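Local coordinates for protein DsbA-like disulfide oxidoreductase (Wolbachia endosymbiont of Drosophila melanogaster, PDB 6EEZ) that probably catalyses thiol-disulfide exchange as a homotrimeric disulfide isomerase with a thioredoxin-type CxxC pair, at residues Ala87-Phe99 and Ile115-Phe129. Numbering follows the deposited sequence.
Sequences AVYFLDKEKYFDF and ILDIVKNIGIDEDDF
Phe99 lays its ring among Ile115, Ile118, Val119 and Ile122, with CD1 3.5 Å from Ile118 CG2. Its CG is anti to the backbone N (chi1 -176°), sending the ring across to helix 112-121. Beta-branching sets the CG2 methyls of Ile115, Ile118 and Val119 close to their backbone, where they touch the ring; the longer-reaching Ile122 CD1 meets its edge and Phe99 CB. Farther along, Ile124 CD1 presses tightly on Val88 CG1, 3.4 Å away. Val88 CG2 meets the Phe129 ring edge. Val119 CG2 lies over one face of that ring, offset toward its rim, and 4.0 Å from Phe99 CE1, so one methyl links both rings. Leu91 closes this end, both methyls against Asp128 O. At the polar border, Lys95 NZ donates to a lone pair of Ile122 O at 2.9 Å, although CD lies equally near and the tail's fine placement is doubtful. Here helix 112-121 ends in a Schellman motif, whose C-prime residue, Gly123, has a positive phi (101°) that glycine, lacking a CB, adopts without strain. Chiefly apolar packing thus joins the turn between helices 76-91 and 96-105 to that between 112-121 and 126-135, in the helical insertion of the thioredoxin fold, with one hydrogen bond from the Lys95 ammonium probably offsetting the negative helix end.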
loop_
_atom_site.group_PDB
_atom_site.type_symbol
_atom_site.label_atom_id
_atom_site.label_comp_id
_atom_site.label_asym_id
_atom_site.label_seq_id
_atom_site.Cartn_x
_atom_site.Cartn_y
_atom_site.Cartn_z
ATOM N N ALA A 87 3.877 -12.108 -1.451
ATOM C CA ALA A 87 4.584 -13.382 -1.363
ATOM C C ALA A 87 5.962 -13.166 -0.731
ATOM O O ALA A 87 6.478 -14.029 -0.020
ATOM C CB ALA A 87 4.718 -14.022 -2.719
ATOM N N VAL A 88 6.530 -11.995 -0.995
ATOM C CA VAL A 88 7.761 -11.552 -0.358
ATOM C C VAL A 88 7.535 -11.224 1.127
ATOM O O VAL A 88 8.319 -11.609 1.993
ATOM C CB VAL A 88 8.327 -10.312 -1.097
ATOM C CG1 VAL A 88 9.408 -9.609 -0.276
ATOM C CG2 VAL A 88 8.854 -10.720 -2.457
ATOM N N TYR A 89 6.468 -10.493 1.409
ATOM C CA TYR A 89 6.118 -10.119 2.773
ATOM C C TYR A 89 6.108 -11.308 3.723
ATOM O O TYR A 89 6.648 -11.246 4.826
ATOM C CB TYR A 89 4.747 -9.442 2.781
ATOM C CG TYR A 89 4.166 -9.189 4.144
ATOM C CD1 TYR A 89 4.630 -8.152 4.940
ATOM C CD2 TYR A 89 3.118 -9.965 4.621
ATOM C CE1 TYR A 89 4.080 -7.898 6.183
ATOM C CE2 TYR A 89 2.553 -9.721 5.869
ATOM C CZ TYR A 89 3.038 -8.685 6.647
ATOM O OH TYR A 89 2.480 -8.455 7.889
ATOM N N PHE A 90 5.489 -12.394 3.291
ATOM C CA PHE A 90 5.340 -13.538 4.156
ATOM C C PHE A 90 6.627 -14.332 4.317
ATOM O O PHE A 90 6.775 -15.053 5.300
ATOM C CB PHE A 90 4.216 -14.424 3.635
ATOM C CG PHE A 90 2.853 -13.889 3.959
ATOM C CD1 PHE A 90 2.381 -13.908 5.271
ATOM C CD2 PHE A 90 2.059 -13.342 2.973
ATOM C CE1 PHE A 90 1.123 -13.402 5.584
ATOM C CE2 PHE A 90 0.785 -12.833 3.275
ATOM C CZ PHE A 90 0.324 -12.860 4.579
ATOM N N LEU A 91 7.556 -14.196 3.376
ATOM C CA LEU A 91 8.895 -14.789 3.536
ATOM C C LEU A 91 9.730 -13.975 4.502
ATOM O O LEU A 91 10.403 -14.517 5.379
ATOM C CB LEU A 91 9.632 -14.870 2.202
ATOM C CG LEU A 91 9.155 -15.883 1.172
ATOM C CD1 LEU A 91 9.790 -15.559 -0.161
ATOM C CD2 LEU A 91 9.504 -17.300 1.598
ATOM N N ASP A 92 9.687 -12.666 4.314
ATOM C CA ASP A 92 10.500 -11.749 5.073
ATOM C C ASP A 92 9.893 -10.379 4.940
ATOM O O ASP A 92 9.887 -9.795 3.864
ATOM C CB ASP A 92 11.940 -11.792 4.561
ATOM C CG ASP A 92 12.838 -10.725 5.178
ATOM O OD1 ASP A 92 12.448 -10.021 6.126
ATOM O OD2 ASP A 92 13.979 -10.613 4.699
ATOM N N LYS A 93 9.380 -9.876 6.054
ATOM C CA LYS A 93 8.634 -8.638 6.090
ATOM C C LYS A 93 9.513 -7.424 5.877
ATOM O O LYS A 93 9.030 -6.368 5.450
ATOM C CB LYS A 93 7.910 -8.513 7.426
ATOM C CG LYS A 93 6.894 -9.596 7.676
ATOM C CD LYS A 93 6.078 -9.297 8.934
ATOM C CE LYS A 93 4.908 -10.272 9.110
ATOM N NZ LYS A 93 5.366 -11.681 9.080
ATOM N N GLU A 94 10.797 -7.583 6.183
ATOM C CA GLU A 94 11.777 -6.511 6.042
ATOM C C GLU A 94 12.094 -6.238 4.575
ATOM O O GLU A 94 12.734 -5.239 4.245
ATOM C CB GLU A 94 13.073 -6.858 6.793
ATOM C CG GLU A 94 12.864 -7.327 8.239
ATOM C CD GLU A 94 13.451 -6.366 9.275
ATOM O OE1 GLU A 94 14.405 -6.763 9.992
ATOM O OE2 GLU A 94 12.948 -5.220 9.376
ATOM N N LYS A 95 11.653 -7.140 3.702
ATOM C CA LYS A 95 11.924 -7.035 2.274
ATOM C C LYS A 95 10.687 -6.524 1.514
ATOM O O LYS A 95 10.763 -6.237 0.314
ATOM C CB LYS A 95 12.372 -8.390 1.726
ATOM C CG LYS A 95 13.718 -8.890 2.307
ATOM C CD LYS A 95 14.864 -8.660 1.352
ATOM C CE LYS A 95 16.241 -8.720 2.032
ATOM N NZ LYS A 95 17.090 -9.788 1.434
ATOM N N TYR A 96 9.551 -6.400 2.206
ATOM C CA TYR A 96 8.334 -6.006 1.516
ATOM C C TYR A 96 8.490 -4.602 0.927
ATOM O O TYR A 96 8.140 -4.392 -0.225
ATOM C CB TYR A 96 7.096 -6.049 2.422
ATOM C CG TYR A 96 5.906 -5.438 1.718
ATOM C CD1 TYR A 96 5.116 -6.193 0.875
ATOM C CD2 TYR A 96 5.626 -4.093 1.842
ATOM C CE1 TYR A 96 4.062 -5.636 0.203
ATOM C CE2 TYR A 96 4.589 -3.532 1.182
ATOM C CZ TYR A 96 3.798 -4.293 0.370
ATOM O OH TYR A 96 2.752 -3.677 -0.280
ATOM N N PHE A 97 9.010 -3.649 1.695
ATOM C CA PHE A 97 9.143 -2.299 1.161
ATOM C C PHE A 97 10.093 -2.257 -0.043
ATOM O O PHE A 97 9.927 -1.418 -0.945
ATOM C CB PHE A 97 9.625 -1.313 2.229
ATOM C CG PHE A 97 9.711 0.114 1.729
ATOM C CD1 PHE A 97 8.587 0.943 1.750
ATOM C CD2 PHE A 97 10.911 0.616 1.212
ATOM C CE1 PHE A 97 8.657 2.241 1.286
ATOM C CE2 PHE A 97 10.991 1.909 0.732
ATOM C CZ PHE A 97 9.864 2.731 0.775
ATOM N N ASP A 98 11.088 -3.146 -0.055
ATOM C CA ASP A 98 12.049 -3.195 -1.158
ATOM C C ASP A 98 11.399 -3.676 -2.441
ATOM O O ASP A 98 11.663 -3.141 -3.517
ATOM C CB ASP A 98 13.226 -4.099 -0.809
ATOM C CG ASP A 98 14.056 -3.538 0.300
ATOM O OD1 ASP A 98 14.018 -2.308 0.499
ATOM O OD2 ASP A 98 14.759 -4.318 0.962
ATOM N N PHE A 99 10.550 -4.689 -2.332
ATOM C CA PHE A 99 9.787 -5.115 -3.485
ATOM C C PHE A 99 8.867 -3.971 -3.886
ATOM O O PHE A 99 8.813 -3.597 -5.050
ATOM C CB PHE A 99 8.983 -6.380 -3.199
ATOM C CG PHE A 99 8.257 -6.891 -4.402
ATOM C CD1 PHE A 99 8.889 -7.747 -5.289
ATOM C CD2 PHE A 99 6.966 -6.466 -4.687
ATOM C CE1 PHE A 99 8.237 -8.197 -6.416
ATOM C CE2 PHE A 99 6.302 -6.913 -5.818
ATOM C CZ PHE A 99 6.943 -7.783 -6.683
ATOM N N ILE A 115 9.349 -9.339 -12.858
ATOM C CA ILE A 115 9.023 -9.493 -11.445
ATOM C C ILE A 115 10.089 -10.344 -10.739
ATOM O O ILE A 115 10.451 -10.044 -9.606
ATOM C CB ILE A 115 7.616 -10.128 -11.242
ATOM C CG1 ILE A 115 6.527 -9.122 -11.620
ATOM C CG2 ILE A 115 7.406 -10.569 -9.785
ATOM C CD1 ILE A 115 5.115 -9.671 -11.555
ATOM N N LEU A 116 10.592 -11.390 -11.396
ATOM C CA LEU A 116 11.691 -12.192 -10.824
ATOM C C LEU A 116 12.991 -11.404 -10.735
ATOM O O LEU A 116 13.699 -11.490 -9.737
ATOM C CB LEU A 116 11.945 -13.469 -11.635
ATOM C CG LEU A 116 10.914 -14.601 -11.531
ATOM C CD1 LEU A 116 11.387 -15.821 -12.330
ATOM C CD2 LEU A 116 10.644 -14.994 -10.090
ATOM N N ASP A 117 13.312 -10.646 -11.779
ATOM C CA ASP A 117 14.456 -9.745 -11.732
ATOM C C ASP A 117 14.400 -8.898 -10.464
ATOM O O ASP A 117 15.427 -8.609 -9.861
ATOM C CB ASP A 117 14.494 -8.834 -12.963
ATOM C CG ASP A 117 14.645 -9.598 -14.255
ATOM O OD1 ASP A 117 15.264 -10.689 -14.251
ATOM O OD2 ASP A 117 14.144 -9.093 -15.284
ATOM N N ILE A 118 13.196 -8.510 -10.057
ATOM C CA ILE A 118 13.033 -7.698 -8.862
ATOM C C ILE A 118 13.238 -8.545 -7.603
ATOM O O ILE A 118 13.875 -8.110 -6.649
ATOM C CB ILE A 118 11.644 -7.021 -8.825
ATOM C CG1 ILE A 118 11.561 -5.936 -9.900
ATOM C CG2 ILE A 118 11.356 -6.420 -7.429
ATOM C CD1 ILE A 118 10.188 -5.234 -9.989
ATOM N N VAL A 119 12.692 -9.755 -7.599
ATOM C CA VAL A 119 12.812 -10.624 -6.440
ATOM C C VAL A 119 14.279 -10.996 -6.231
ATOM O O VAL A 119 14.717 -11.228 -5.105
ATOM C CB VAL A 119 11.953 -11.891 -6.596
ATOM C CG1 VAL A 119 12.157 -12.828 -5.437
ATOM C CG2 VAL A 119 10.485 -11.523 -6.672
ATOM N N LYS A 120 15.043 -11.027 -7.315
ATOM C CA LYS A 120 16.467 -11.310 -7.219
ATOM C C LYS A 120 17.276 -10.128 -6.710
ATOM O O LYS A 120 18.210 -10.305 -5.927
ATOM C CB LYS A 120 17.023 -11.741 -8.575
ATOM C CG LYS A 120 16.409 -13.008 -9.136
ATOM C CD LYS A 120 16.442 -14.161 -8.144
ATOM C CE LYS A 120 15.969 -15.441 -8.791
ATOM N NZ LYS A 120 16.814 -15.824 -9.978
ATOM N N ASN A 121 16.949 -8.924 -7.172
ATOM C CA ASN A 121 17.752 -7.751 -6.825
ATOM C C ASN A 121 17.593 -7.336 -5.360
ATOM O O ASN A 121 18.396 -6.554 -4.836
ATOM C CB ASN A 121 17.391 -6.582 -7.736
ATOM C CG ASN A 121 17.826 -6.806 -9.167
ATOM O OD1 ASN A 121 18.848 -7.453 -9.432
ATOM N ND2 ASN A 121 17.060 -6.274 -10.102
ATOM N N ILE A 122 16.566 -7.865 -4.697
ATOM C CA ILE A 122 16.308 -7.503 -3.305
ATOM C C ILE A 122 16.713 -8.602 -2.322
ATOM O O ILE A 122 16.428 -8.495 -1.129
ATOM C CB ILE A 122 14.823 -7.144 -3.095
ATOM C CG1 ILE A 122 13.921 -8.359 -3.320
ATOM C CG2 ILE A 122 14.439 -6.007 -4.027
ATOM C CD1 ILE A 122 12.445 -8.090 -2.970
ATOM N N GLY A 123 17.364 -9.650 -2.819
ATOM C CA GLY A 123 17.999 -10.633 -1.959
ATOM C C GLY A 123 17.251 -11.939 -1.742
ATOM O O GLY A 123 17.705 -12.792 -0.973
ATOM N N ILE A 124 16.126 -12.113 -2.431
ATOM C CA ILE A 124 15.281 -13.290 -2.250
ATOM C C ILE A 124 15.504 -14.376 -3.315
ATOM O O ILE A 124 15.587 -14.089 -4.504
ATOM C CB ILE A 124 13.790 -12.855 -2.223
ATOM C CG1 ILE A 124 13.447 -12.354 -0.821
ATOM C CG2 ILE A 124 12.833 -14.005 -2.594
ATOM C CD1 ILE A 124 12.203 -11.569 -0.752
ATOM N N ASP A 125 15.588 -15.630 -2.876
ATOM C CA ASP A 125 15.860 -16.752 -3.772
ATOM C C ASP A 125 14.608 -17.191 -4.526
ATOM O O ASP A 125 13.519 -17.247 -3.955
ATOM C CB ASP A 125 16.446 -17.921 -2.969
ATOM C CG ASP A 125 16.252 -19.271 -3.646
ATOM O OD1 ASP A 125 17.135 -19.708 -4.418
ATOM O OD2 ASP A 125 15.212 -19.906 -3.374
ATOM N N GLU A 126 14.767 -17.492 -5.811
ATOM C CA GLU A 126 13.630 -17.837 -6.662
ATOM C C GLU A 126 12.770 -18.949 -6.068
ATOM O O GLU A 126 11.545 -18.901 -6.161
ATOM C CB GLU A 126 14.111 -18.250 -8.055
ATOM C CG GLU A 126 13.032 -18.865 -8.936
ATOM C CD GLU A 126 13.422 -18.883 -10.404
ATOM O OE1 GLU A 126 12.548 -19.186 -11.240
ATOM O OE2 GLU A 126 14.596 -18.587 -10.721
ATOM N N ASP A 127 13.409 -19.944 -5.456
ATOM C CA ASP A 127 12.691 -21.106 -4.931
ATOM C C ASP A 127 11.927 -20.778 -3.645
ATOM O O ASP A 127 10.820 -21.274 -3.425
ATOM C CB ASP A 127 13.667 -22.259 -4.689
ATOM C CG ASP A 127 13.926 -23.062 -5.937
ATOM O OD1 ASP A 127 12.942 -23.476 -6.582
ATOM O OD2 ASP A 127 15.110 -23.269 -6.282
ATOM N N ASP A 128 12.517 -19.950 -2.791
ATOM C CA ASP A 128 11.792 -19.441 -1.642
ATOM C C ASP A 128 10.593 -18.624 -2.114
ATOM O O ASP A 128 9.537 -18.610 -1.468
ATOM C CB ASP A 128 12.696 -18.581 -0.756
ATOM C CG ASP A 128 13.712 -19.397 0.006
ATOM O OD1 ASP A 128 13.340 -20.475 0.513
ATOM O OD2 ASP A 128 14.879 -18.961 0.095
ATOM N N PHE A 129 10.761 -17.946 -3.245
ATOM C CA PHE A 129 9.728 -17.053 -3.756
ATOM C C PHE A 129 8.592 -17.874 -4.350
ATOM O O PHE A 129 7.422 -17.577 -4.115
ATOM C CB PHE A 129 10.302 -16.084 -4.795
ATOM C CG PHE A 129 9.260 -15.241 -5.486
ATOM C CD1 PHE A 129 8.701 -14.138 -4.858
ATOM C CD2 PHE A 129 8.842 -15.551 -6.772
ATOM C CE1 PHE A 129 7.736 -13.361 -5.496
ATOM C CE2 PHE A 129 7.883 -14.780 -7.420
ATOM C CZ PHE A 129 7.324 -13.686 -6.778
#